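Putative ABC transporter, ATP-binding protein ComA (Streptococcus mutans, PDB 3K8U) is a putative ABC transporter component, represented here by its peptidase domain, a papain-like module of the C39 family in clan CA. Local coordinates at residues H5-D13 and I109-V119; D13-A23 and L38-T49. One frame throughout, in Å; residues are numbered along the deposited sequence.

Interaction 1. Residues H5-D13 and I109-V119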
loop_
_atom_site.group_PDB
_atom_site.type_symbol
_atom_site.label_atom_id
_atom_site.label_comp_id
_atom_site.label_asym_id
_atom_site.label_seq_id
_atom_site.Cartn_x
_atom_site.Cartn_y
_atom_site.Cartn_z
ATOM N N HIS A 5 9.192 12.630 -6.315
ATOM C CA HIS A 5 7.734 12.953 -6.305
ATOM C C HIS A 5 6.951 11.920 -5.502
ATOM O O HIS A 5 6.041 12.261 -4.745
ATOM C CB HIS A 5 7.183 12.985 -7.735
ATOM C CG HIS A 5 7.789 14.048 -8.599
ATOM N ND1 HIS A 5 7.926 15.357 -8.187
ATOM C CD2 HIS A 5 8.277 13.998 -9.861
ATOM C CE1 HIS A 5 8.472 16.067 -9.158
ATOM N NE2 HIS A 5 8.694 15.267 -10.186
ATOM N N TYR A 6 7.310 10.654 -5.682
ATOM C CA TYR A 6 6.635 9.556 -5.003
ATOM C C TYR A 6 7.393 9.087 -3.768
ATOM O O TYR A 6 8.468 8.491 -3.865
ATOM C CB TYR A 6 6.410 8.410 -5.989
ATOM C CG TYR A 6 5.737 8.878 -7.260
ATOM C CD1 TYR A 6 6.372 8.756 -8.493
ATOM C CD2 TYR A 6 4.489 9.496 -7.220
ATOM C CE1 TYR A 6 5.779 9.243 -9.658
ATOM C CE2 TYR A 6 3.888 9.985 -8.373
ATOM C CZ TYR A 6 4.538 9.857 -9.588
ATOM O OH TYR A 6 3.953 10.355 -10.729
ATOM N N LYS A 7 6.818 9.371 -2.605
ATOM C CA LYS A 7 7.429 9.001 -1.338
ATOM C C LYS A 7 7.111 7.572 -0.921
ATOM O O LYS A 7 5.954 7.145 -0.915
ATOM C CB LYS A 7 7.028 10.001 -0.251
ATOM C CG LYS A 7 7.652 11.382 -0.459
ATOM C CD LYS A 7 7.125 12.425 0.517
ATOM C CE LYS A 7 5.705 12.843 0.173
ATOM N NZ LYS A 7 5.229 13.965 1.031
ATOM N N LEU A 8 8.163 6.821 -0.617
ATOM C CA LEU A 8 8.021 5.439 -0.197
ATOM C C LEU A 8 8.948 5.117 0.958
ATOM O O LEU A 8 10.153 5.376 0.891
ATOM C CB LEU A 8 8.334 4.486 -1.353
ATOM C CG LEU A 8 8.409 3.001 -0.968
ATOM C CD1 LEU A 8 7.013 2.413 -0.795
ATOM C CD2 LEU A 8 9.153 2.247 -2.024
ATOM N N VAL A 9 8.373 4.570 2.021
ATOM C CA VAL A 9 9.142 4.158 3.184
ATOM C C VAL A 9 9.339 2.657 2.988
ATOM O O VAL A 9 8.375 1.887 3.023
ATOM C CB VAL A 9 8.379 4.423 4.501
ATOM C CG1 VAL A 9 9.192 3.918 5.688
ATOM C CG2 VAL A 9 8.098 5.916 4.659
ATOM N N PRO A 10 10.580 2.232 2.699
ATOM C CA PRO A 10 10.866 0.812 2.488
ATOM C C PRO A 10 10.912 -0.000 3.775
ATOM O O PRO A 10 11.072 0.547 4.863
ATOM C CB PRO A 10 12.226 0.844 1.795
ATOM C CG PRO A 10 12.894 2.020 2.434
ATOM C CD PRO A 10 11.787 3.055 2.492
ATOM N N GLN A 11 10.697 -1.304 3.647
ATOM C CA GLN A 11 10.758 -2.198 4.795
ATOM C C GLN A 11 12.189 -2.720 4.913
ATOM O O GLN A 11 12.985 -2.600 3.976
ATOM C CB GLN A 11 9.804 -3.386 4.602
ATOM C CG GLN A 11 10.238 -4.365 3.508
ATOM C CD GLN A 11 9.215 -5.457 3.254
ATOM O OE1 GLN A 11 8.596 -5.499 2.196
ATOM N NE2 GLN A 11 9.037 -6.349 4.226
ATOM N N ILE A 12 12.521 -3.253 6.084
ATOM C CA ILE A 12 13.828 -3.858 6.327
ATOM C C ILE A 12 13.506 -5.276 6.794
ATOM O O ILE A 12 13.936 -6.249 6.172
ATOM C CB ILE A 12 14.658 -3.096 7.390
ATOM C CG1 ILE A 12 14.913 -1.658 6.924
ATOM C CG2 ILE A 12 15.994 -3.807 7.610
ATOM C CD1 ILE A 12 15.624 -0.784 7.946
ATOM N N ASP A 13 12.714 -5.387 7.862
ATOM C CA ASP A 13 12.277 -6.691 8.372
ATOM C C ASP A 13 11.251 -7.230 7.370
ATOM O O ASP A 13 10.416 -6.477 6.871
ATOM C CB ASP A 13 11.612 -6.551 9.748
ATOM C CG ASP A 13 12.612 -6.341 10.874
ATOM O OD1 ASP A 13 13.759 -6.832 10.770
ATOM O OD2 ASP A 13 12.239 -5.703 11.883
ATOM N N ILE A 109 2.435 3.220 -11.697
ATOM C CA ILE A 109 3.600 3.608 -10.913
ATOM C C ILE A 109 3.296 3.076 -9.515
ATOM O O ILE A 109 2.318 3.485 -8.888
ATOM C CB ILE A 109 3.773 5.138 -10.846
ATOM C CG1 ILE A 109 3.819 5.726 -12.256
ATOM C CG2 ILE A 109 5.057 5.485 -10.085
ATOM C CD1 ILE A 109 3.825 7.238 -12.283
ATOM N N ILE A 110 4.089 2.112 -9.062
ATOM C CA ILE A 110 3.869 1.523 -7.746
ATOM C C ILE A 110 5.051 1.668 -6.799
ATOM O O ILE A 110 6.181 1.917 -7.221
ATOM C CB ILE A 110 3.471 0.025 -7.852
ATOM C CG1 ILE A 110 4.587 -0.795 -8.507
ATOM C CG2 ILE A 110 2.166 -0.126 -8.658
ATOM C CD1 ILE A 110 5.396 -1.625 -7.533
ATOM N N GLY A 111 4.764 1.521 -5.509
ATOM C CA GLY A 111 5.791 1.608 -4.491
ATOM C C GLY A 111 5.808 0.299 -3.735
ATOM O O GLY A 111 4.850 -0.043 -3.040
ATOM N N ASP A 112 6.859 -0.479 -3.952
ATOM C CA ASP A 112 7.010 -1.765 -3.290
ATOM C C ASP A 112 8.025 -1.597 -2.155
ATOM O O ASP A 112 9.192 -1.330 -2.410
ATOM C CB ASP A 112 7.503 -2.806 -4.311
ATOM C CG ASP A 112 7.692 -4.193 -3.712
ATOM O OD1 ASP A 112 7.520 -4.372 -2.490
ATOM O OD2 ASP A 112 8.028 -5.119 -4.475
ATOM N N PRO A 113 7.590 -1.771 -0.891
ATOM C CA PRO A 113 8.465 -1.641 0.285
ATOM C C PRO A 113 9.742 -2.490 0.212
ATOM O O PRO A 113 10.715 -2.200 0.910
ATOM C CB PRO A 113 7.556 -2.073 1.431
ATOM C CG PRO A 113 6.202 -1.590 0.964
ATOM C CD PRO A 113 6.201 -2.043 -0.475
ATOM N N ASP A 114 9.725 -3.547 -0.601
ATOM C CA ASP A 114 10.901 -4.406 -0.805
ATOM C C ASP A 114 12.012 -3.418 -1.193
ATOM O O ASP A 114 11.904 -2.730 -2.206
ATOM C CB ASP A 114 10.609 -5.381 -1.960
ATOM C CG ASP A 114 11.791 -6.280 -2.321
ATOM O OD1 ASP A 114 12.965 -5.915 -2.095
ATOM O OD2 ASP A 114 11.530 -7.355 -2.893
ATOM N N PRO A 115 13.084 -3.329 -0.379
ATOM C CA PRO A 115 14.187 -2.402 -0.661
ATOM C C PRO A 115 14.954 -2.605 -1.963
ATOM O O PRO A 115 15.677 -1.707 -2.394
ATOM C CB PRO A 115 15.068 -2.516 0.586
ATOM C CG PRO A 115 14.812 -3.901 1.072
ATOM C CD PRO A 115 13.315 -4.055 0.880
ATOM N N SER A 116 14.766 -3.757 -2.604
ATOM C CA SER A 116 15.422 -4.039 -3.877
ATOM C C SER A 116 14.515 -3.659 -5.053
ATOM O O SER A 116 14.898 -3.806 -6.215
ATOM C CB SER A 116 15.837 -5.516 -3.967
ATOM O OG SER A 116 14.728 -6.392 -4.111
ATOM N N VAL A 117 13.324 -3.144 -4.745
ATOM C CA VAL A 117 12.366 -2.741 -5.774
ATOM C C VAL A 117 11.979 -1.264 -5.638
ATOM O O VAL A 117 12.182 -0.472 -6.561
ATOM C CB VAL A 117 11.078 -3.610 -5.727
ATOM C CG1 VAL A 117 10.124 -3.209 -6.849
ATOM C CG2 VAL A 117 11.425 -5.092 -5.839
ATOM N N LYS A 118 11.397 -0.907 -4.495
ATOM C CA LYS A 118 10.979 0.465 -4.229
ATOM C C LYS A 118 9.992 1.018 -5.265
ATOM O O LYS A 118 9.102 0.299 -5.711
ATOM C CB LYS A 118 12.202 1.378 -4.095
ATOM C CG LYS A 118 13.085 1.059 -2.905
ATOM C CD LYS A 118 14.149 2.139 -2.773
ATOM C CE LYS A 118 15.093 1.866 -1.636
ATOM N NZ LYS A 118 16.018 3.018 -1.475
ATOM N N VAL A 119 10.160 2.279 -5.661
ATOM C CA VAL A 119 9.253 2.890 -6.636
ATOM C C VAL A 119 9.635 2.494 -8.056
ATOM O O VAL A 119 10.767 2.712 -8.491
ATOM C CB VAL A 119 9.215 4.432 -6.510
ATOM C CG1 VAL A 119 8.178 5.014 -7.469
ATOM C CG2 VAL A 119 8.889 4.834 -5.087
#
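L8 of the N-terminal loop sends its two methyls between the end of strand 107-112 and the returning chain at K118-V119. In this papain-like peptidase domain the loop 5-13 runs past the end of that strand towards helix 17-28. With CG anti to the backbone N (chi1 172°), L8 CD2 lies 3.4 Å from K118 CA, while CD1 rests 3.8 Å from G111 C; glycine suits this place, since a side chain on G111 would point toward L8 and sit tight against CD1. The branched V119 fills the flank, its CG2 3.8 Å from L8 CB.

Farther out, Y6 and I109 cross at about a right angle. I109 CG2 makes an off-centre CH-pi contact, 4.2 Å from the centroid of the Y6 ring and 29° off its normal, and I109 CD1 reaches the phenol, 3.5 Å from OH. The other end is polar. Q11 N donates to P113 O (2.9 Å), and with CG tucked between the backbone N and the carbonyl carbon (chi1 69°) the extended glutamine crosses the P113 ring obliquely. Q11 NE2 donates a nearly straight hydrogen bond to D13 O (3.0 Å), which lies in the amide plane. Q11 touches H96, whose NE2 bonds D112 OD1, a grouping consistent with the active-site region of papain-like peptidases. The same D112 OD1 closes an Asx turn, taking D114 N at 3.0 Å from above the carboxylate plane.

Interaction 2. Residues D13-A23 and L38-T49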
loop_
_atom_site.group_PDB
_atom_site.type_symbol
_atom_site.label_atom_id
_atom_site.label_comp_id
_atom_site.label_asym_id
_atom_site.label_seq_id
_atom_site.Cartn_x
_atom_site.Cartn_y
_atom_site.Cartn_z
ATOM N N ASP A 13 12.714 -5.387 7.862
ATOM C CA ASP A 13 12.277 -6.691 8.372
ATOM C C ASP A 13 11.251 -7.230 7.370
ATOM O O ASP A 13 10.416 -6.477 6.871
ATOM C CB ASP A 13 11.612 -6.551 9.748
ATOM C CG ASP A 13 12.612 -6.341 10.874
ATOM O OD1 ASP A 13 13.759 -6.832 10.770
ATOM O OD2 ASP A 13 12.239 -5.703 11.883
ATOM N N THR A 14 11.303 -8.532 7.091
ATOM C CA THR A 14 10.389 -9.148 6.124
ATOM C C THR A 14 8.903 -9.069 6.472
ATOM O O THR A 14 8.053 -9.116 5.583
ATOM C CB THR A 14 10.772 -10.626 5.847
ATOM O OG1 THR A 14 10.743 -11.373 7.069
ATOM C CG2 THR A 14 12.170 -10.706 5.247
ATOM N N ARG A 15 8.591 -8.907 7.754
ATOM C CA ARG A 15 7.203 -8.830 8.207
ATOM C C ARG A 15 6.614 -7.418 8.151
ATOM O O ARG A 15 5.424 -7.239 8.393
ATOM C CB ARG A 15 7.109 -9.324 9.656
ATOM C CG ARG A 15 7.651 -8.314 10.684
ATOM C CD ARG A 15 7.560 -8.828 12.115
ATOM N NE ARG A 15 8.471 -9.942 12.360
ATOM C CZ ARG A 15 8.493 -10.666 13.476
ATOM N NH1 ARG A 15 7.650 -10.402 14.465
ATOM N NH2 ARG A 15 9.360 -11.662 13.601
ATOM N N ASP A 16 7.433 -6.431 7.795
ATOM C CA ASP A 16 7.003 -5.030 7.795
ATOM C C ASP A 16 6.420 -4.378 6.548
ATOM O O ASP A 16 6.390 -3.150 6.470
ATOM C CB ASP A 16 8.140 -4.144 8.323
ATOM C CG ASP A 16 8.423 -4.364 9.798
ATOM O OD1 ASP A 16 7.501 -4.759 10.538
ATOM O OD2 ASP A 16 9.571 -4.121 10.220
ATOM N N CYS A 17 5.912 -5.157 5.597
ATOM C CA CYS A 17 5.352 -4.540 4.396
ATOM C C CYS A 17 4.130 -3.672 4.709
ATOM O O CYS A 17 3.965 -2.598 4.125
ATOM C CB CYS A 17 4.993 -5.587 3.341
ATOM S SG CYS A 17 4.772 -4.847 1.708
ATOM N N GLY A 18 3.290 -4.137 5.633
ATOM C CA GLY A 18 2.100 -3.394 6.027
ATOM C C GLY A 18 2.469 -2.059 6.648
ATOM O O GLY A 18 1.956 -1.009 6.240
ATOM N N PRO A 19 3.308 -2.072 7.695
ATOM C CA PRO A 19 3.730 -0.831 8.348
ATOM C C PRO A 19 4.367 0.118 7.329
ATOM O O PRO A 19 4.140 1.326 7.374
ATOM C CB PRO A 19 4.761 -1.326 9.362
ATOM C CG PRO A 19 4.202 -2.631 9.779
ATOM C CD PRO A 19 3.738 -3.248 8.474
ATOM N N ALA A 20 5.136 -0.440 6.392
ATOM C CA ALA A 20 5.808 0.357 5.365
ATOM C C ALA A 20 4.865 1.099 4.422
ATOM O O ALA A 20 5.056 2.292 4.183
ATOM C CB ALA A 20 6.785 -0.502 4.571
ATOM N N VAL A 21 3.865 0.411 3.865
ATOM C CA VAL A 21 2.932 1.095 2.964
ATOM C C VAL A 21 2.118 2.148 3.709
ATOM O O VAL A 21 1.852 3.219 3.169
ATOM C CB VAL A 21 1.987 0.124 2.180
ATOM C CG1 VAL A 21 2.815 -0.791 1.289
ATOM C CG2 VAL A 21 1.102 -0.681 3.122
ATOM N N LEU A 22 1.758 1.866 4.960
ATOM C CA LEU A 22 0.997 2.825 5.752
ATOM C C LEU A 22 1.852 4.066 6.018
ATOM O O LEU A 22 1.376 5.194 5.879
ATOM C CB LEU A 22 0.518 2.201 7.066
ATOM C CG LEU A 22 -0.294 3.110 8.002
ATOM C CD1 LEU A 22 -1.480 3.719 7.266
ATOM C CD2 LEU A 22 -0.764 2.316 9.210
ATOM N N ALA A 23 3.118 3.856 6.369
ATOM C CA ALA A 23 4.036 4.968 6.624
ATOM C C ALA A 23 4.213 5.801 5.352
ATOM O O ALA A 23 4.285 7.035 5.406
ATOM C CB ALA A 23 5.391 4.443 7.106
ATOM N N LEU A 38 4.291 1.887 13.785
ATOM C CA LEU A 38 3.156 1.390 13.010
ATOM C C LEU A 38 3.015 -0.123 13.097
ATOM O O LEU A 38 1.908 -0.652 13.012
ATOM C CB LEU A 38 3.250 1.847 11.550
ATOM C CG LEU A 38 3.164 3.364 11.362
ATOM C CD1 LEU A 38 3.227 3.705 9.887
ATOM C CD2 LEU A 38 1.871 3.888 11.972
ATOM N N ARG A 39 4.133 -0.814 13.296
ATOM C CA ARG A 39 4.123 -2.269 13.427
ATOM C C ARG A 39 3.292 -2.628 14.656
ATOM O O ARG A 39 2.488 -3.564 14.630
ATOM C CB ARG A 39 5.550 -2.798 13.600
ATOM C CG ARG A 39 5.662 -4.321 13.619
ATOM C CD ARG A 39 7.042 -4.780 14.078
ATOM N NE ARG A 39 8.110 -4.271 13.221
ATOM C CZ ARG A 39 9.125 -3.522 13.645
ATOM N NH1 ARG A 39 9.222 -3.182 14.926
ATOM N NH2 ARG A 39 10.061 -3.137 12.792
ATOM N N GLU A 40 3.490 -1.865 15.728
ATOM C CA GLU A 40 2.762 -2.077 16.975
ATOM C C GLU A 40 1.285 -1.691 16.840
ATOM O O GLU A 40 0.401 -2.441 17.265
ATOM C CB GLU A 40 3.433 -1.292 18.112
ATOM C CG GLU A 40 2.680 -1.293 19.447
ATOM C CD GLU A 40 2.402 -2.686 19.993
ATOM O OE1 GLU A 40 3.197 -3.617 19.732
ATOM O OE2 GLU A 40 1.381 -2.847 20.698
ATOM N N LEU A 41 1.024 -0.547 16.212
ATOM C CA LEU A 41 -0.342 -0.059 16.012
ATOM C C LEU A 41 -1.196 -0.946 15.111
ATOM O O LEU A 41 -2.417 -1.012 15.278
ATOM C CB LEU A 41 -0.325 1.358 15.440
ATOM C CG LEU A 41 -0.600 2.519 16.394
ATOM C CD1 LEU A 41 0.434 2.545 17.508
ATOM C CD2 LEU A 41 -0.596 3.824 15.613
ATOM N N SER A 42 -0.561 -1.604 14.145
ATOM C CA SER A 42 -1.273 -2.477 13.212
ATOM C C SER A 42 -1.326 -3.939 13.653
ATOM O O SER A 42 -1.831 -4.790 12.920
ATOM C CB SER A 42 -0.643 -2.380 11.820
ATOM O OG SER A 42 0.707 -2.804 11.846
ATOM N N LYS A 43 -0.788 -4.227 14.840
ATOM C CA LYS A 43 -0.763 -5.585 15.388
ATOM C C LYS A 43 -0.023 -6.566 14.471
ATOM O O LYS A 43 -0.380 -7.745 14.374
ATOM C CB LYS A 43 -2.192 -6.076 15.671
ATOM C CG LYS A 43 -2.910 -5.281 16.758
ATOM C CD LYS A 43 -4.337 -5.774 16.964
ATOM C CE LYS A 43 -4.992 -5.105 18.168
ATOM N NZ LYS A 43 -5.019 -3.616 18.057
ATOM N N THR A 44 1.015 -6.065 13.808
ATOM C CA THR A 44 1.825 -6.867 12.896
ATOM C C THR A 44 2.596 -7.958 13.636
ATOM O O THR A 44 3.251 -7.688 14.641
ATOM C CB THR A 44 2.833 -5.974 12.139
ATOM O OG1 THR A 44 2.120 -5.007 11.362
ATOM C CG2 THR A 44 3.720 -6.802 11.221
ATOM N N ASN A 45 2.495 -9.190 13.145
ATOM C CA ASN A 45 3.199 -10.318 13.750
ATOM C C ASN A 45 4.195 -10.926 12.763
ATOM O O ASN A 45 4.507 -10.315 11.738
ATOM C CB ASN A 45 2.206 -11.378 14.258
ATOM C CG ASN A 45 1.262 -11.883 13.175
ATOM O OD1 ASN A 45 1.626 -11.980 12.003
ATOM N ND2 ASN A 45 0.043 -12.227 13.574
ATOM N N LYS A 46 4.689 -12.123 13.076
ATOM C CA LYS A 46 5.651 -12.825 12.224
ATOM C C LYS A 46 5.149 -12.997 10.789
ATOM O O LYS A 46 5.912 -12.832 9.834
ATOM C CB LYS A 46 5.982 -14.197 12.822
ATOM C CG LYS A 46 6.915 -15.047 11.964
ATOM C CD LYS A 46 7.047 -16.461 12.512
ATOM C CE LYS A 46 7.793 -17.369 11.540
ATOM N NZ LYS A 46 9.193 -16.918 11.289
ATOM N N GLN A 47 3.867 -13.328 10.646
ATOM C CA GLN A 47 3.255 -13.523 9.332
ATOM C C GLN A 47 3.032 -12.216 8.568
ATOM O O GLN A 47 2.813 -12.231 7.355
ATOM C CB GLN A 47 1.927 -14.270 9.471
ATOM C CG GLN A 47 2.060 -15.684 10.011
ATOM C CD GLN A 47 0.724 -16.391 10.113
ATOM O OE1 GLN A 47 0.191 -16.885 9.119
ATOM N NE2 GLN A 47 0.171 -16.440 11.321
ATOM N N GLY A 48 3.074 -11.091 9.281
ATOM C CA GLY A 48 2.879 -9.804 8.640
ATOM C C GLY A 48 1.682 -9.026 9.149
ATOM O O GLY A 48 1.268 -9.176 10.301
ATOM N N THR A 49 1.132 -8.176 8.287
ATOM C CA THR A 49 -0.016 -7.353 8.645
ATOM C C THR A 49 -1.224 -7.737 7.809
ATOM O O THR A 49 -1.104 -8.000 6.612
ATOM C CB THR A 49 0.266 -5.854 8.398
ATOM O OG1 THR A 49 1.584 -5.533 8.853
ATOM C CG2 THR A 49 -0.745 -4.985 9.139
HETATM O O HOH W 1 3.272 -6.655 6.890
HETATM O O HOH W 2 6.005 -8.077 15.145
#
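P19 presses its rigid ring against the segment 38-49, and the packing is close there. The T44 hydroxyl meets the leading edge of the pyrrolidine ring, P19 CG 3.5 Å from T44 OG1, while T49 slides past in the opposite direction with OG1 only 3.2 Å from P19 CD. The two threonine hydroxyls share a hydrogen bond of 2.6 Å between T44 OG1 and T49 OG1, which pairs these polar atoms beside the apolar ring. Farther along the helix, L38 CD1 lies 3.6 Å from A23 CB and also leans on L22, small and branched side chains making a compact apolar patch. G18, lacking a side chain, lets T49 come up to the helix, where water 1 joins G18 N, R15 O and T49 OG1.

The contact joins the first turns of helix 17-28, the N-terminal helix of this papain-like domain, to the end of helix 35-41, which closes in a Schellman motif at K43. A type I turn, N45 to G48, then leads back to T49.

Charge holds the next layer. R39, bent at chi3 (-59°), grips the buried D16 side-on: NE meets OD1 and NH2 meets OD2, both at 2.8 Å and on the syn sides, with the two planes 27° apart. D13 adds a weaker pull, its OD2 3.5 Å from R39 NH2 but well out of the guanidinium plane.

Towards solvent the fit is looser. R15 lays one face of its guanidinium over the backbone of exposed K46, CZ 3.8 Å from K46 CA, and water 2, at the edge of that group, bridges R15 NH1 to T44 O.

Overall arrangement
From the N terminus, loop 5-13 runs first along strand 107-112 and then past the loop beyond it. Interaction 1 thus closes a very long loop, which holds most of the helices and strands of the chain. At D13, common to both contacts, the chain swings into helix 17-28, and interaction 2 closes a much shorter loop through helix 35-41, lying wholly within the longer one. The two do not cross. They meet at helix 17-28: A20 and V21 touch P113, and A20 also packs on V9. The helix thus meets the N-terminal segment and the loop after strand 107-112 through interaction 1, and helix 35-41 with its following turn through interaction 2.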